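PDB 3SII: poly(ADP-ribose) glycohydrolase from Thermomonospora curvata, which probably hydrolyses the ribose-ribose glycosidic bonds of poly(ADP-ribose), releasing ADP-ribose, through a macrodomain-type catalytic domain. Local coordinates for residues R214-A219 with V254-D259. Sequence-based numbering, arbitrary orientation.
Sequences RLVLGA and VFAVWD. With A1R (5'-O-[(S)-{[(S)-{[(2R,3R,4S)-3,4-dihydroxypyrrolidin-2-yl]methoxy}(hydroxy)phosphoryl]oxy}(hydroxy)phosphoryl]adenosine), chain B.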
loop_
_atom_site.group_PDB
_atom_site.type_symbol
_atom_site.label_atom_id
_atom_site.label_comp_id
_atom_site.label_asym_id
_atom_site.label_seq_id
_atom_site.Cartn_x
_atom_site.Cartn_y
_atom_site.Cartn_z
ATOM N N ARG A 214 1.198 -6.805 -12.375
ATOM C CA ARG A 214 0.037 -5.934 -12.229
ATOM C C ARG A 214 0.065 -5.248 -10.867
ATOM O O ARG A 214 0.275 -5.899 -9.848
ATOM C CB ARG A 214 -1.255 -6.737 -12.424
ATOM C CG ARG A 214 -1.297 -7.398 -13.801
ATOM C CD ARG A 214 -2.646 -8.068 -14.088
ATOM N NE ARG A 214 -2.914 -9.141 -13.135
ATOM C CZ ARG A 214 -4.131 -9.548 -12.788
ATOM N NH1 ARG A 214 -5.207 -8.978 -13.321
ATOM N NH2 ARG A 214 -4.266 -10.520 -11.895
ATOM N N LEU A 215 -0.110 -3.926 -10.868
ATOM C CA LEU A 215 0.088 -3.126 -9.672
ATOM C C LEU A 215 -1.082 -2.227 -9.419
ATOM O O LEU A 215 -1.682 -1.699 -10.358
ATOM C CB LEU A 215 1.285 -2.200 -9.838
ATOM C CG LEU A 215 2.614 -2.718 -10.315
ATOM C CD1 LEU A 215 3.601 -1.546 -10.356
ATOM C CD2 LEU A 215 3.108 -3.812 -9.392
ATOM N N VAL A 216 -1.376 -2.020 -8.142
ATOM C CA VAL A 216 -2.338 -1.008 -7.726
ATOM C C VAL A 216 -1.587 0.075 -6.968
ATOM O O VAL A 216 -1.049 -0.173 -5.872
ATOM C CB VAL A 216 -3.467 -1.584 -6.872
ATOM C CG1 VAL A 216 -4.446 -0.488 -6.485
ATOM C CG2 VAL A 216 -4.202 -2.693 -7.644
ATOM N N LEU A 217 -1.518 1.254 -7.583
ATOM C CA LEU A 217 -0.857 2.428 -6.995
ATOM C C LEU A 217 -1.921 3.496 -6.717
ATOM O O LEU A 217 -3.122 3.238 -6.833
ATOM C CB LEU A 217 0.216 2.971 -7.942
ATOM C CG LEU A 217 1.259 1.922 -8.370
ATOM C CD1 LEU A 217 2.198 2.515 -9.410
ATOM C CD2 LEU A 217 2.032 1.374 -7.175
ATOM N N GLY A 218 -1.502 4.701 -6.345
ATOM C CA GLY A 218 -2.477 5.739 -6.041
ATOM C C GLY A 218 -1.799 6.981 -5.506
ATOM O O GLY A 218 -0.594 7.182 -5.748
ATOM N N ALA A 219 -2.571 7.791 -4.786
ATOM C CA ALA A 219 -2.131 9.098 -4.293
ATOM C C ALA A 219 -1.332 8.987 -2.996
ATOM O O ALA A 219 -1.659 9.597 -1.969
ATOM C CB ALA A 219 -3.333 10.043 -4.130
ATOM N N VAL A 254 -2.904 0.253 -12.138
ATOM C CA VAL A 254 -4.119 0.992 -11.824
ATOM C C VAL A 254 -3.785 2.030 -10.766
ATOM O O VAL A 254 -3.209 1.703 -9.732
ATOM C CB VAL A 254 -5.234 0.076 -11.276
ATOM C CG1 VAL A 254 -6.485 0.911 -10.921
ATOM C CG2 VAL A 254 -5.583 -1.020 -12.272
ATOM N N PHE A 255 -4.106 3.289 -11.044
ATOM C CA PHE A 255 -4.062 4.313 -10.014
ATOM C C PHE A 255 -5.461 4.400 -9.449
ATOM O O PHE A 255 -6.347 5.035 -10.028
ATOM C CB PHE A 255 -3.577 5.645 -10.591
ATOM C CG PHE A 255 -2.153 5.593 -11.083
ATOM C CD1 PHE A 255 -1.097 5.721 -10.191
ATOM C CD2 PHE A 255 -1.876 5.401 -12.424
ATOM C CE1 PHE A 255 0.226 5.665 -10.633
ATOM C CE2 PHE A 255 -0.557 5.339 -12.883
ATOM C CZ PHE A 255 0.499 5.469 -11.980
ATOM N N ALA A 256 -5.660 3.703 -8.340
ATOM C CA ALA A 256 -6.954 3.654 -7.673
ATOM C C ALA A 256 -6.961 4.757 -6.630
ATOM O O ALA A 256 -6.279 4.672 -5.608
ATOM C CB ALA A 256 -7.164 2.283 -7.037
ATOM N N VAL A 257 -7.729 5.808 -6.900
ATOM C CA VAL A 257 -7.728 6.984 -6.047
ATOM C C VAL A 257 -9.154 7.285 -5.589
ATOM O O VAL A 257 -9.969 7.856 -6.339
ATOM C CB VAL A 257 -7.133 8.201 -6.766
ATOM C CG1 VAL A 257 -6.964 9.347 -5.769
ATOM C CG2 VAL A 257 -5.793 7.830 -7.417
ATOM N N TRP A 258 -9.444 6.882 -4.355
ATOM C CA TRP A 258 -10.738 7.094 -3.717
ATOM C C TRP A 258 -10.622 8.313 -2.806
ATOM O O TRP A 258 -10.032 8.236 -1.726
ATOM C CB TRP A 258 -11.116 5.857 -2.898
ATOM C CG TRP A 258 -12.410 6.002 -2.163
ATOM C CD1 TRP A 258 -13.639 6.226 -2.713
ATOM C CD2 TRP A 258 -12.610 5.941 -0.748
ATOM N NE1 TRP A 258 -14.594 6.303 -1.728
ATOM C CE2 TRP A 258 -13.987 6.132 -0.509
ATOM C CE3 TRP A 258 -11.761 5.737 0.344
ATOM C CZ2 TRP A 258 -14.532 6.133 0.773
ATOM C CZ3 TRP A 258 -12.305 5.738 1.620
ATOM C CH2 TRP A 258 -13.679 5.932 1.823
ATOM N N ASP A 259 -11.183 9.436 -3.250
ATOM C CA ASP A 259 -11.011 10.716 -2.566
ATOM C C ASP A 259 -12.383 11.294 -2.258
ATOM O O ASP A 259 -13.091 11.739 -3.162
ATOM C CB ASP A 259 -10.230 11.688 -3.464
ATOM C CG ASP A 259 -9.834 12.964 -2.749
ATOM O OD1 ASP A 259 -10.276 13.180 -1.596
ATOM O OD2 ASP A 259 -9.072 13.758 -3.348
HETATM N N1 A1R B . -8.006 3.661 -1.602
HETATM C C2 A1R B . -7.505 4.511 -2.548
HETATM N N3 A1R B . -7.245 5.821 -2.282
HETATM C C4 A1R B . -7.522 6.184 -1.041
HETATM C C5 A1R B . -8.019 5.405 0.001
HETATM C C6 A1R B . -8.258 4.091 -0.347
HETATM N N6 A1R B . -8.792 3.164 0.601
HETATM N N7 A1R B . -8.161 6.166 1.155
HETATM C C8 A1R B . -7.741 7.399 0.818
HETATM N N9 A1R B . -7.346 7.475 -0.505
HETATM C "C1'" A1R B . -6.817 8.615 -1.233
HETATM C "C2'" A1R B . -7.214 9.937 -0.671
HETATM O "O2'" A1R B . -7.385 10.862 -1.691
HETATM C "C3'" A1R B . -6.066 10.316 0.180
HETATM O "O3'" A1R B . -5.904 11.689 0.266
HETATM O "O4'" A1R B . -5.412 8.584 -1.213
HETATM C "C4'" A1R B . -4.911 9.696 -0.520
HETATM C "C5'" A1R B . -3.784 9.348 0.430
HETATM O "O5'" A1R B . -4.228 8.481 1.427
HETATM P PA A1R B . -3.611 8.552 2.901
HETATM O O1A A1R B . -4.084 7.278 3.542
HETATM O O2A A1R B . -3.966 9.779 3.666
HETATM O O3A A1R B . -2.048 8.427 2.665
HETATM P PB A1R B . -0.838 9.260 3.301
HETATM O O1B A1R B . -0.892 10.728 2.952
HETATM O O2B A1R B . 0.418 8.613 2.789
HETATM O O5N A1R B . -0.975 9.186 4.870
HETATM C C5N A1R B . -0.439 8.127 5.602
HETATM N N4N A1R B . -1.904 7.767 6.977
HETATM C C1N A1R B . -2.304 6.439 7.424
HETATM O O2N A1R B . -0.985 4.934 8.696
HETATM C C2N A1R B . -1.032 5.657 7.533
HETATM O O3N A1R B . 0.229 7.388 8.572
HETATM C C3N A1R B . 0.030 6.686 7.394
HETATM C C4N A1R B . -0.370 7.975 6.848
HETATM O O HOH W 1 -4.671 2.687 -4.307
HETATM O O HOH W 2 -5.006 6.577 -4.043
#
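Val216 pairs with Val254 and Leu217 with Phe255 in parallel register, the bonds running from Leu215 and Leu217 to Val254 and on to Ala256. Val254 N donates to Leu215 O at 2.9 Å (171°), and Leu217 N returns a bond to Val254 O at 2.8 Å. The third, Ala256 N to Leu217 O, is more bent, and beyond it the backbones part. Water fills in there: one molecule lies within hydrogen-bonding distance of Leu217 O and Ala256 O; a second accepts from Ala219 N, 2.8 Å away, and sits as close to Ala256 O.

Apolar contacts line both faces. On one, Val216 CG1 meets Ala256 CB at 3.9 Å. On the other, Phe255 CG anti to the carbonyl carbon (chi1 -65°) swings the ring alongside Leu217, CD1 3.8 Å from Leu217 CB. An alanine in place of Phe255 would probably leave Leu217 without its aromatic neighbour and open a gap beside Phe270 and Phe274.

Past the strands, Ala219 CB rests on Val257 CG1, and both segments reach the bound ADP-ribose analogue, Trp258 CE3 lying 3.7 Å from A1R N7. Strands 214-217 and 252-256, linked through helix 229-240, form a beta-alpha-beta unit between strands 90-94 and 66-70, with helix 74-84 over Val216 and Ala256.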